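Local structure of biofilm-associated surface protein (Staphylococcus aureus, 7C7U) at residues I441-V452 against G482-E493; F210-T218 against N378-A386. The protein is a cell-wall-anchored, calcium-binding surface protein that takes part in biofilm formation, where it probably acts as a switch controlling assembly into functional amyloid. All coordinates share one frame; numbering follows the deposited sequence.

Contact 1. Residues I441-V452 against G482-E493; sequences ITTEDTVVSGSV and GTFSVSIPNSPE
Thr446 O takes a nearly straight hydrogen bond from Ile488 N (3.0 Å, 172° at the hydrogen), a second from a water shared with Ser487 OG, and a CA-H contact from Ser487. These bonds close one end of an antiparallel pair of strands, 447-451 and 483-487, the latter an edge strand of a mixed sheet in an all-beta domain. Val448 with Val486 and Gly450 with Phe484 are hydrogen-bonded pairs, each exchanging backbone bonds in both directions; Val448 N to Val486 O is 2.9 Å.

Val448, Val486 and Phe484 face the interior, which suits apolar residues: Val448 and Val486 meet strand 462-466, Val448 also Phe513, and Phe484 meets Ile498 and Ile500. Val447 shares the other face with Ser449, Ser485 and Ser487; a water bridges Ser449 and Ser485, and Ser449 OG also binds Thr566 OG1. Phe484 holds CG between its own N and carbonyl carbon (chi1 52°), which folds the ring back over strand 447-451. Having no side chain, Gly450 lets the ring lie on its backbone in a CH-pi contact, CA 4.1 Å from the centroid, while Phe484 CE2 comes within 3.3 Å of Ser451 N.

Back at the Thr446 end, Ile488, with chi1 66°, swings CG1 inward. Its CD1 meets Ile441 CD1 tip to tip at a tight 3.5 Å, and the Val448 side chain crosses that of Ile488 at about a right angle, its CG2 3.8 Å from the same CD1; Ile515 lies on the two isoleucines. Beyond, the type I turn Thr442-Asp445 is tied to the loop after Ile488 by a water that accepts from Ser491 N (2.8 Å) and lies against Thr442 O and Asp445 O. Inside the turn, Asp445 OD2, also bound by Thr541 OG1, accepts from Thr442 N (2.9 Å) through its anti lone pair.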
# COMPACT_ATOMS: atom_id res chain seq x y z
N ILE A 441 41.27 -2.39 -10.13
CA ILE A 441 41.93 -2.21 -11.42
C ILE A 441 43.37 -1.73 -11.19
O ILE A 441 43.79 -1.51 -10.06
CB ILE A 441 41.17 -1.24 -12.35
CG1 ILE A 441 41.08 0.14 -11.72
CG2 ILE A 441 39.77 -1.78 -12.70
CD1 ILE A 441 40.69 1.20 -12.72
N THR A 442 44.15 -1.60 -12.28
CA THR A 442 45.51 -1.08 -12.17
C THR A 442 45.59 0.34 -12.74
O THR A 442 44.66 0.84 -13.38
CB THR A 442 46.56 -1.96 -12.88
OG1 THR A 442 46.57 -1.67 -14.29
CG2 THR A 442 46.31 -3.44 -12.67
N THR A 443 46.73 0.98 -12.49
CA THR A 443 47.03 2.30 -13.02
C THR A 443 47.08 2.33 -14.55
O THR A 443 47.04 3.42 -15.12
CB THR A 443 48.38 2.82 -12.48
OG1 THR A 443 49.43 1.98 -12.98
CG2 THR A 443 48.43 2.85 -10.94
N GLU A 444 47.13 1.17 -15.23
CA GLU A 444 47.09 1.14 -16.69
C GLU A 444 45.69 0.93 -17.26
O GLU A 444 45.50 1.09 -18.47
CB GLU A 444 48.02 0.04 -17.22
CG GLU A 444 49.47 0.51 -17.30
CD GLU A 444 50.43 -0.58 -17.73
OE1 GLU A 444 50.08 -1.77 -17.57
OE2 GLU A 444 51.53 -0.24 -18.23
N ASP A 445 44.72 0.61 -16.42
CA ASP A 445 43.35 0.39 -16.89
C ASP A 445 42.63 1.70 -17.14
O ASP A 445 42.93 2.74 -16.54
CB ASP A 445 42.57 -0.45 -15.87
CG ASP A 445 42.95 -1.91 -15.93
OD1 ASP A 445 42.80 -2.50 -17.03
OD2 ASP A 445 43.43 -2.46 -14.91
N THR A 446 41.67 1.65 -18.07
CA THR A 446 40.92 2.84 -18.46
C THR A 446 39.42 2.71 -18.21
O THR A 446 38.67 3.60 -18.62
CB THR A 446 41.19 3.17 -19.93
OG1 THR A 446 40.83 2.05 -20.74
CG2 THR A 446 42.68 3.51 -20.16
N VAL A 447 38.97 1.62 -17.57
CA VAL A 447 37.55 1.42 -17.28
C VAL A 447 37.42 0.81 -15.89
O VAL A 447 38.14 -0.12 -15.54
CB VAL A 447 36.84 0.53 -18.33
CG1 VAL A 447 35.30 0.46 -18.06
CG2 VAL A 447 37.10 1.02 -19.75
N VAL A 448 36.48 1.34 -15.10
CA VAL A 448 36.04 0.72 -13.86
C VAL A 448 34.75 -0.03 -14.17
O VAL A 448 33.74 0.59 -14.51
CB VAL A 448 35.80 1.76 -12.75
CG1 VAL A 448 35.24 1.07 -11.46
CG2 VAL A 448 37.05 2.56 -12.46
N SER A 449 34.79 -1.36 -14.09
CA SER A 449 33.64 -2.20 -14.39
C SER A 449 33.06 -2.79 -13.11
O SER A 449 33.81 -3.18 -12.20
CB SER A 449 34.02 -3.34 -15.34
OG SER A 449 34.59 -2.81 -16.52
N GLY A 450 31.74 -2.88 -13.06
CA GLY A 450 31.07 -3.49 -11.92
C GLY A 450 29.57 -3.52 -12.13
O GLY A 450 29.08 -3.42 -13.26
N SER A 451 28.84 -3.63 -11.02
CA SER A 451 27.39 -3.74 -11.07
C SER A 451 26.81 -3.30 -9.74
O SER A 451 27.52 -3.14 -8.75
CB SER A 451 26.95 -5.17 -11.38
OG SER A 451 27.34 -6.03 -10.32
N VAL A 452 25.49 -3.12 -9.72
CA VAL A 452 24.82 -2.72 -8.49
C VAL A 452 23.39 -3.25 -8.56
O VAL A 452 22.78 -3.21 -9.63
CB VAL A 452 24.90 -1.19 -8.29
CG1 VAL A 452 24.33 -0.46 -9.51
CG2 VAL A 452 24.20 -0.76 -7.00
N GLY A 482 21.88 -3.18 -14.10
CA GLY A 482 22.76 -2.91 -12.99
C GLY A 482 24.23 -2.77 -13.34
O GLY A 482 24.99 -2.22 -12.53
N THR A 483 24.67 -3.26 -14.49
CA THR A 483 26.09 -3.16 -14.83
C THR A 483 26.48 -1.73 -15.21
O THR A 483 25.66 -0.92 -15.64
CB THR A 483 26.45 -4.09 -15.99
OG1 THR A 483 25.72 -3.70 -17.16
CG2 THR A 483 26.14 -5.54 -15.65
N PHE A 484 27.78 -1.43 -15.06
CA PHE A 484 28.30 -0.14 -15.48
C PHE A 484 29.76 -0.27 -15.92
O PHE A 484 30.49 -1.18 -15.52
CB PHE A 484 28.18 0.92 -14.38
CG PHE A 484 28.74 0.50 -13.05
CD1 PHE A 484 30.10 0.62 -12.79
CD2 PHE A 484 27.91 0.03 -12.05
CE1 PHE A 484 30.62 0.24 -11.56
CE2 PHE A 484 28.42 -0.34 -10.82
CZ PHE A 484 29.77 -0.23 -10.57
N SER A 485 30.17 0.68 -16.76
CA SER A 485 31.52 0.76 -17.32
C SER A 485 31.85 2.25 -17.37
O SER A 485 31.35 2.97 -18.23
CB SER A 485 31.59 0.12 -18.70
OG SER A 485 31.01 -1.17 -18.67
N VAL A 486 32.64 2.70 -16.40
CA VAL A 486 33.00 4.11 -16.27
C VAL A 486 34.38 4.31 -16.88
O VAL A 486 35.36 3.71 -16.42
CB VAL A 486 33.00 4.56 -14.80
CG1 VAL A 486 33.37 6.02 -14.70
CG2 VAL A 486 31.63 4.26 -14.11
N SER A 487 34.47 5.19 -17.88
CA SER A 487 35.75 5.54 -18.47
C SER A 487 36.53 6.46 -17.53
O SER A 487 35.96 7.41 -16.98
CB SER A 487 35.56 6.23 -19.83
OG SER A 487 35.18 5.30 -20.82
N ILE A 488 37.81 6.16 -17.32
CA ILE A 488 38.69 6.95 -16.47
C ILE A 488 40.05 7.07 -17.15
O ILE A 488 40.41 6.24 -18.00
CB ILE A 488 38.87 6.34 -15.07
CG1 ILE A 488 39.60 5.00 -15.18
CG2 ILE A 488 37.51 6.23 -14.32
CD1 ILE A 488 40.06 4.44 -13.86
N PRO A 489 40.84 8.07 -16.78
CA PRO A 489 42.25 8.09 -17.22
C PRO A 489 43.02 6.96 -16.55
O PRO A 489 42.58 6.37 -15.56
CB PRO A 489 42.77 9.45 -16.75
CG PRO A 489 41.54 10.23 -16.28
CD PRO A 489 40.54 9.20 -15.88
N ASN A 490 44.18 6.65 -17.11
CA ASN A 490 45.18 5.96 -16.32
C ASN A 490 45.38 6.78 -15.06
O ASN A 490 45.77 7.95 -15.12
CB ASN A 490 46.49 5.81 -17.10
CG ASN A 490 46.41 4.74 -18.21
OD1 ASN A 490 45.49 3.93 -18.26
ND2 ASN A 490 47.40 4.74 -19.09
N SER A 491 45.06 6.21 -13.91
CA SER A 491 44.88 7.00 -12.71
C SER A 491 45.89 6.66 -11.62
O SER A 491 46.48 5.57 -11.63
CB SER A 491 43.44 6.82 -12.18
OG SER A 491 42.51 7.53 -13.02
N PRO A 492 46.14 7.58 -10.68
CA PRO A 492 47.05 7.26 -9.57
C PRO A 492 46.53 6.12 -8.70
O PRO A 492 45.32 5.94 -8.52
CB PRO A 492 47.11 8.58 -8.78
CG PRO A 492 46.72 9.65 -9.78
CD PRO A 492 45.74 9.00 -10.71
N GLU A 493 47.47 5.35 -8.16
CA GLU A 493 47.07 4.28 -7.25
C GLU A 493 46.37 4.87 -6.03
O GLU A 493 46.63 6.01 -5.63
CB GLU A 493 48.27 3.44 -6.80
CG GLU A 493 48.84 3.88 -5.46
CD GLU A 493 50.11 3.14 -5.04
OE1 GLU A 493 50.29 1.95 -5.41
OE2 GLU A 493 50.93 3.76 -4.33
O HOH W 1 43.69 3.74 -13.93
O HOH W 2 37.83 4.26 -21.57
O HOH W 3 33.16 -2.57 -18.74

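Contact 2. Residues F210-T218 against N378-A386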
# COMPACT_ATOMS: atom_id res chain seq x y z
N PHE A 210 -33.85 9.58 2.23
CA PHE A 210 -32.54 8.95 2.04
C PHE A 210 -32.63 7.45 2.26
O PHE A 210 -33.39 6.98 3.11
CB PHE A 210 -31.51 9.59 2.96
CG PHE A 210 -31.31 11.07 2.72
CD1 PHE A 210 -30.84 11.54 1.48
CD2 PHE A 210 -31.59 11.99 3.72
CE1 PHE A 210 -30.66 12.91 1.26
CE2 PHE A 210 -31.42 13.34 3.51
CZ PHE A 210 -30.95 13.81 2.26
N LYS A 211 -31.89 6.70 1.46
CA LYS A 211 -31.95 5.25 1.49
C LYS A 211 -30.85 4.64 2.37
O LYS A 211 -31.10 3.70 3.13
CB LYS A 211 -31.82 4.70 0.06
CG LYS A 211 -31.99 3.21 -0.05
CD LYS A 211 -31.62 2.72 -1.45
CE LYS A 211 -32.54 3.28 -2.52
NZ LYS A 211 -33.96 3.02 -2.20
N ALA A 212 -29.65 5.18 2.31
CA ALA A 212 -28.56 4.54 3.04
C ALA A 212 -27.37 5.47 3.01
O ALA A 212 -27.32 6.40 2.20
CB ALA A 212 -28.20 3.19 2.43
N SER A 213 -26.40 5.22 3.90
CA SER A 213 -25.20 6.04 3.91
C SER A 213 -24.01 5.20 4.31
O SER A 213 -24.11 4.30 5.15
CB SER A 213 -25.34 7.23 4.87
OG SER A 213 -24.19 8.03 4.87
N SER A 214 -22.86 5.53 3.73
CA SER A 214 -21.63 4.87 4.13
C SER A 214 -20.49 5.83 3.86
O SER A 214 -20.66 6.86 3.22
CB SER A 214 -21.44 3.56 3.36
OG SER A 214 -21.01 3.87 2.04
N GLY A 215 -19.30 5.50 4.38
CA GLY A 215 -18.17 6.38 4.25
C GLY A 215 -16.97 5.64 3.68
O GLY A 215 -16.96 4.41 3.57
N SER A 216 -15.99 6.42 3.27
CA SER A 216 -14.69 5.88 2.92
C SER A 216 -13.63 6.82 3.46
O SER A 216 -13.85 8.03 3.51
CB SER A 216 -14.54 5.70 1.40
OG SER A 216 -14.53 6.95 0.74
N ALA A 217 -12.51 6.27 3.90
CA ALA A 217 -11.42 7.06 4.46
C ALA A 217 -10.15 6.65 3.72
O ALA A 217 -9.86 5.45 3.63
CB ALA A 217 -11.27 6.84 5.97
N THR A 218 -9.44 7.62 3.17
CA THR A 218 -8.28 7.35 2.34
C THR A 218 -7.16 8.31 2.69
O THR A 218 -7.37 9.33 3.35
CB THR A 218 -8.60 7.47 0.84
OG1 THR A 218 -9.20 8.74 0.57
CG2 THR A 218 -9.54 6.37 0.38
N ASN A 378 -31.41 7.58 7.92
CA ASN A 378 -30.49 6.93 7.00
C ASN A 378 -29.35 7.84 6.55
O ASN A 378 -28.78 7.62 5.48
CB ASN A 378 -31.26 6.34 5.79
CG ASN A 378 -32.16 5.19 6.21
OD1 ASN A 378 -31.83 4.48 7.14
ND2 ASN A 378 -33.30 5.01 5.54
N THR A 379 -28.99 8.84 7.34
CA THR A 379 -27.86 9.68 6.97
C THR A 379 -26.61 9.39 7.80
O THR A 379 -25.62 10.11 7.66
CB THR A 379 -28.21 11.17 7.06
OG1 THR A 379 -28.43 11.54 8.42
CG2 THR A 379 -29.47 11.51 6.21
N LEU A 380 -26.63 8.36 8.64
CA LEU A 380 -25.47 8.02 9.47
C LEU A 380 -24.56 7.08 8.68
O LEU A 380 -24.98 5.98 8.30
CB LEU A 380 -25.90 7.36 10.78
CG LEU A 380 -24.78 6.71 11.62
CD1 LEU A 380 -23.75 7.73 12.00
CD2 LEU A 380 -25.33 6.00 12.85
N GLY A 381 -23.33 7.52 8.46
CA GLY A 381 -22.35 6.71 7.76
C GLY A 381 -21.08 6.60 8.59
O GLY A 381 -20.63 7.56 9.20
N THR A 382 -20.53 5.41 8.62
CA THR A 382 -19.27 5.22 9.32
C THR A 382 -18.21 4.92 8.29
O THR A 382 -18.51 4.70 7.12
CB THR A 382 -19.36 4.08 10.34
OG1 THR A 382 -19.75 2.87 9.66
CG2 THR A 382 -20.36 4.42 11.45
N SER A 383 -16.95 4.92 8.74
CA SER A 383 -15.85 4.55 7.85
C SER A 383 -14.71 4.06 8.71
O SER A 383 -14.65 4.34 9.92
CB SER A 383 -15.40 5.71 6.96
OG SER A 383 -15.15 6.88 7.72
N THR A 384 -13.80 3.33 8.07
CA THR A 384 -12.59 2.78 8.67
C THR A 384 -11.40 3.11 7.78
O THR A 384 -11.43 2.83 6.58
CB THR A 384 -12.68 1.25 8.84
OG1 THR A 384 -13.65 0.90 9.83
CG2 THR A 384 -11.32 0.68 9.32
N LEU A 385 -10.35 3.70 8.37
CA LEU A 385 -9.05 3.84 7.69
C LEU A 385 -8.12 2.75 8.23
O LEU A 385 -7.77 2.76 9.42
CB LEU A 385 -8.46 5.24 7.90
CG LEU A 385 -6.99 5.44 7.42
CD1 LEU A 385 -6.96 5.49 5.91
CD2 LEU A 385 -6.43 6.70 8.03
N ALA A 386 -7.79 1.77 7.38
CA ALA A 386 -7.01 0.60 7.76
C ALA A 386 -5.56 0.83 7.31
O ALA A 386 -5.19 0.56 6.17
CB ALA A 386 -7.58 -0.66 7.12
O HOH W 4 -12.42 3.27 3.72
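Asn378 ND2 donates to Phe210 O (3.1 Å), with the oxygen almost in the plane of the amide. The bond pins the start of segment 378-386 to strand 210-218. These two strands, the second regular from Gly381, run side by side in roughly the same direction at 24°, as the edges of two different sheets. Asn378 has a positive phi, a left-handed conformation that asparagine tolerates well, and its chi1 of -67° sets the amide beside its own N, facing the Phe210 carbonyl.

Thr379 puts its two branches to separate uses. OG1, bound to Ile376 O and Leu368 N, sits between the backbone N and carbonyl carbon, which leaves the methyl CG2 to meet the Phe210 ring obliquely, 3.3 Å from CD2. Further along, Ser213 turns OG anti to its backbone N (chi1 -179°), where it binds Gln234 O and passes 3.7 Å from Gly381 CA. Small residues suit this close approach: Gly381 makes room for that hydroxyl, and Gly215 lets Ser383 CB come to 3.6 Å from Gly215 C. Ala217 CB then packs on Leu385 CB at 3.8 Å, while Leu385 CD1 reaches the Ala217 carbonyl oxygen (3.7 Å). A water accepts from Ala217 N and lies within hydrogen-bonding distance of Thr384 O.

Strand 210-220 is hydrogen-bonded to 228-237 and strand 381-388 to 359-369, and along their shared border Ser183, Ser184 and Tyr186 of strand 183-187, from the N-terminal sheet, bind Ser214, Gly215, Thr382 and Thr384.

Contacts 1 and 2 belong to separate parts of an elongated chain, on opposite sides of its centre; their centres lie 61 Å apart and their nearest atoms about 32 Å. Contact 2 is complete before contact 1 begins, and the sequence between them carries the calcium sites formed mainly by residues 389-433. Each has a calcium ion near one end: the side chain of Thr384 is about 7 Å from one and that of Val452 about 8 Å from another. Thr384 OG1 also binds Asn164 ND2, and Asn164 is a calcium ligand. Strand 381-388 of contact 2 thus leads directly into the calcium-rich segment, and contact 1 opens soon after it.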